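Local atomic coordinates of 2-polyprenyl-6-methoxyphenol hydroxylase-like FAD-dependent oxidoreductase (Streptomyces sp. NRRL 11266, PDB entry 6UI5), a protein that binds flavin-adenine dinucleotide and belongs to the FAD-dependent oxidoreductases, pairing a Rossmann-type FAD-binding domain with a thioredoxin-like C-terminal domain. Residues L307-A312 with L468-C473. Residues are numbered along the deposited sequence; the frame is centred on the assembly and turned at random.
Sequences LGWKIA and LRPDGC
The CB-CG-CD edge of the Pro470 ring rests on one face of the Trp309 indole, and the two side chains cross at about a right angle. Pro470 CD sits 3.7 Å from the centroid of the six-membered ring of Trp309 and 5° off the ring normal, a CH-pi contact over the face. Pro470 CG comes closest, 3.5 Å from Trp309 CE3. The opposite face of the indole is covered by Lys310, whose CG lies 3.6 Å above the ring plane of Trp309. The indole is therefore sandwiched between an aliphatic lysine chain and a proline.

The indole N-H points to the carboxylate of Asp471. Trp309 NE1 donates a weak hydrogen bond to Asp471 OD2 at 3.3 Å, with the ring and carboxylate planes 78° apart. Arg469 grips the same carboxylate side-on. Its NH2 meets the syn lone pair of Asp471 OD2 at 2.5 Å, while its NE bonds to OD1. A bend at chi3 (-42°) folds the Arg469 chain back to this position. Asp471 OD1 also accepts from Cys473 N, on the other face of the carboxylate plane, which forms an Asx turn. These bonds fix the carboxylate within the type I turn from Arg469 to Gly472. Trp309 CZ2 sits over one face of the Arg469 guanidinium, toward its rim, 4.0 Å from Arg469 NE; the two planes are well inclined to each other.

Lys310 NZ and Arg469 NH2 are 4.3 Å apart, but both residues form salt bridges with Glu330, which probably offsets their like charges. Lys310 NZ also bonds to Asn306 and Ser326.

The contact is buried. It joins helix 295-316 of the FAD-binding domain to the hairpin loop between strands 465-468 and 474-477 of the C-terminal domain. Strand 150-153 packs against Leu307 and Ile311 of the helix, while Trp494 of helix 484-495 makes a cation-pi contact with Arg469.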
ATOM      1  N   LEU A 307     -26.441  -5.948 -14.208  1.00 56.02           N
ATOM      2  CA  LEU A 307     -26.921  -7.058 -15.034  1.00 44.31           C
ATOM      3  C   LEU A 307     -28.379  -6.903 -15.448  1.00 46.55           C
ATOM      4  O   LEU A 307     -28.747  -7.295 -16.564  1.00 56.02           O
ATOM      5  CB  LEU A 307     -26.727  -8.383 -14.311  1.00 56.38           C
ATOM      6  CG  LEU A 307     -27.334  -9.572 -15.032  1.00 62.71           C
ATOM      7  CD1 LEU A 307     -26.624  -9.739 -16.343  1.00 63.75           C
ATOM      8  CD2 LEU A 307     -27.229 -10.840 -14.183  1.00 65.06           C
ATOM      9  N   GLY A 308     -29.228  -6.355 -14.584  1.00 42.17           N
ATOM     10  CA  GLY A 308     -30.564  -6.024 -15.033  1.00 49.54           C
ATOM     11  C   GLY A 308     -30.517  -4.770 -15.886  1.00 73.20           C
ATOM     12  O   GLY A 308     -30.104  -3.693 -15.413  1.00 66.86           O
ATOM     13  N   TRP A 309     -30.918  -4.945 -17.152  1.00 73.81           N
ATOM     14  CA  TRP A 309     -30.950  -3.986 -18.267  1.00 56.23           C
ATOM     15  C   TRP A 309     -30.187  -4.655 -19.404  1.00 47.05           C
ATOM     16  O   TRP A 309     -30.726  -4.799 -20.509  1.00 41.29           O
ATOM     17  CB  TRP A 309     -30.443  -2.562 -17.932  1.00 44.31           C
ATOM     18  CG  TRP A 309     -28.923  -2.207 -18.092  1.00 42.74           C
ATOM     19  CD1 TRP A 309     -28.010  -2.053 -17.090  1.00 46.09           C
ATOM     20  CD2 TRP A 309     -28.215  -1.920 -19.314  1.00 38.22           C
ATOM     21  NE1 TRP A 309     -26.766  -1.731 -17.604  1.00 48.33           N
ATOM     22  CE2 TRP A 309     -26.869  -1.636 -18.967  1.00 49.25           C
ATOM     23  CE3 TRP A 309     -28.587  -1.876 -20.665  1.00 45.45           C
ATOM     24  CZ2 TRP A 309     -25.890  -1.319 -19.927  1.00 47.58           C
ATOM     25  CZ3 TRP A 309     -27.611  -1.551 -21.624  1.00 50.79           C
ATOM     26  CH2 TRP A 309     -26.282  -1.276 -21.241  1.00 42.93           C
ATOM     27  N   LYS A 310     -29.002  -5.200 -19.127  1.00 41.71           N
ATOM     28  CA  LYS A 310     -28.354  -6.012 -20.152  1.00 46.41           C
ATOM     29  C   LYS A 310     -29.192  -7.238 -20.498  1.00 63.56           C
ATOM     30  O   LYS A 310     -29.489  -7.475 -21.678  1.00 65.48           O
ATOM     31  CB  LYS A 310     -26.958  -6.399 -19.711  1.00 46.95           C
ATOM     32  CG  LYS A 310     -26.219  -5.189 -19.221  1.00 48.03           C
ATOM     33  CD  LYS A 310     -24.746  -5.382 -19.265  1.00 39.77           C
ATOM     34  CE  LYS A 310     -24.117  -4.257 -18.520  1.00 45.23           C
ATOM     35  NZ  LYS A 310     -22.688  -4.527 -18.262  1.00 47.68           N
ATOM     36  N   ILE A 311     -29.612  -8.018 -19.489  1.00 55.54           N
ATOM     37  CA  ILE A 311     -30.532  -9.117 -19.765  1.00 45.98           C
ATOM     38  C   ILE A 311     -31.801  -8.587 -20.418  1.00 52.01           C
ATOM     39  O   ILE A 311     -32.299  -9.153 -21.403  1.00 56.41           O
ATOM     40  CB  ILE A 311     -30.875  -9.913 -18.487  1.00 44.12           C
ATOM     41  CG1 ILE A 311     -29.850 -10.987 -18.196  1.00 40.53           C
ATOM     42  CG2 ILE A 311     -32.205 -10.620 -18.688  1.00 41.84           C
ATOM     43  CD1 ILE A 311     -30.150 -11.736 -16.948  1.00 51.43           C
ATOM     44  N   ALA A 312     -32.355  -7.492 -19.878  1.00 48.61           N
ATOM     45  CA  ALA A 312     -33.596  -6.977 -20.462  1.00 51.90           C
ATOM     46  C   ALA A 312     -33.395  -6.604 -21.926  1.00 63.27           C
ATOM     47  O   ALA A 312     -34.238  -6.917 -22.780  1.00 60.13           O
ATOM     48  CB  ALA A 312     -34.116  -5.776 -19.675  1.00 46.38           C
ATOM     49  N   LEU A 468     -25.967   8.666 -20.323  1.00 39.08           N
ATOM     50  CA  LEU A 468     -25.926   7.711 -19.215  1.00 38.43           C
ATOM     51  C   LEU A 468     -26.491   6.387 -19.682  1.00 33.54           C
ATOM     52  O   LEU A 468     -27.569   6.342 -20.291  1.00 39.10           O
ATOM     53  CB  LEU A 468     -26.721   8.204 -18.010  1.00 41.64           C
ATOM     54  CG  LEU A 468     -26.416   9.631 -17.572  1.00 45.65           C
ATOM     55  CD1 LEU A 468     -27.443  10.076 -16.500  1.00 52.29           C
ATOM     56  CD2 LEU A 468     -24.976   9.768 -17.068  1.00 36.74           C
ATOM     57  N   ARG A 469     -25.747   5.323 -19.430  1.00 40.80           N
ATOM     58  CA  ARG A 469     -26.307   3.988 -19.568  1.00 53.61           C
ATOM     59  C   ARG A 469     -27.371   3.708 -18.503  1.00 38.45           C
ATOM     60  O   ARG A 469     -27.431   4.382 -17.467  1.00 37.99           O
ATOM     61  CB  ARG A 469     -25.211   2.935 -19.483  1.00 55.37           C
ATOM     62  CG  ARG A 469     -23.890   3.339 -20.155  1.00 44.86           C
ATOM     63  CD  ARG A 469     -23.019   2.113 -20.231  1.00 52.87           C
ATOM     64  NE  ARG A 469     -23.084   1.322 -18.980  1.00 63.29           N
ATOM     65  CZ  ARG A 469     -22.242   0.343 -18.654  1.00 59.22           C
ATOM     66  NH1 ARG A 469     -21.249  -0.026 -19.488  1.00 48.17           N
ATOM     67  NH2 ARG A 469     -22.397  -0.287 -17.494  1.00 56.79           N
ATOM     68  N   PRO A 470     -28.251   2.735 -18.763  1.00 42.68           N
ATOM     69  CA  PRO A 470     -29.363   2.490 -17.832  1.00 47.06           C
ATOM     70  C   PRO A 470     -28.930   2.234 -16.395  1.00 48.99           C
ATOM     71  O   PRO A 470     -29.741   2.425 -15.485  1.00 54.29           O
ATOM     72  CB  PRO A 470     -30.069   1.267 -18.436  1.00 52.68           C
ATOM     73  CG  PRO A 470     -29.775   1.351 -19.896  1.00 55.93           C
ATOM     74  CD  PRO A 470     -28.368   1.905 -19.983  1.00 52.81           C
ATOM     75  N   ASP A 471     -27.685   1.833 -16.156  1.00 35.61           N
ATOM     76  CA  ASP A 471     -27.194   1.688 -14.804  1.00 38.27           C
ATOM     77  C   ASP A 471     -26.545   2.963 -14.261  1.00 41.80           C
ATOM     78  O   ASP A 471     -25.833   2.904 -13.256  1.00 53.15           O
ATOM     79  CB  ASP A 471     -26.229   0.508 -14.736  1.00 45.72           C
ATOM     80  CG  ASP A 471     -25.081   0.629 -15.712  1.00 49.52           C
ATOM     81  OD1 ASP A 471     -24.869   1.727 -16.262  1.00 56.54           O
ATOM     82  OD2 ASP A 471     -24.356  -0.378 -15.893  1.00 55.50           O
ATOM     83  N   GLY A 472     -26.771   4.105 -14.901  1.00 50.10           N
ATOM     84  CA  GLY A 472     -26.243   5.378 -14.441  1.00 59.15           C
ATOM     85  C   GLY A 472     -24.837   5.738 -14.895  1.00 54.26           C
ATOM     86  O   GLY A 472     -24.371   6.850 -14.585  1.00 47.82           O
ATOM     87  N   CYS A 473     -24.138   4.845 -15.595  1.00 46.40           N
ATOM     88  CA  CYS A 473     -22.726   5.065 -15.891  1.00 50.80           C
ATOM     89  C   CYS A 473     -22.585   5.973 -17.110  1.00 43.60           C
ATOM     90  O   CYS A 473     -23.304   5.801 -18.109  1.00 35.90           O
ATOM     91  CB  CYS A 473     -21.998   3.731 -16.145  1.00 56.74           C
ATOM     92  SG  CYS A 473     -21.967   2.547 -14.736  1.00 82.17           S
TER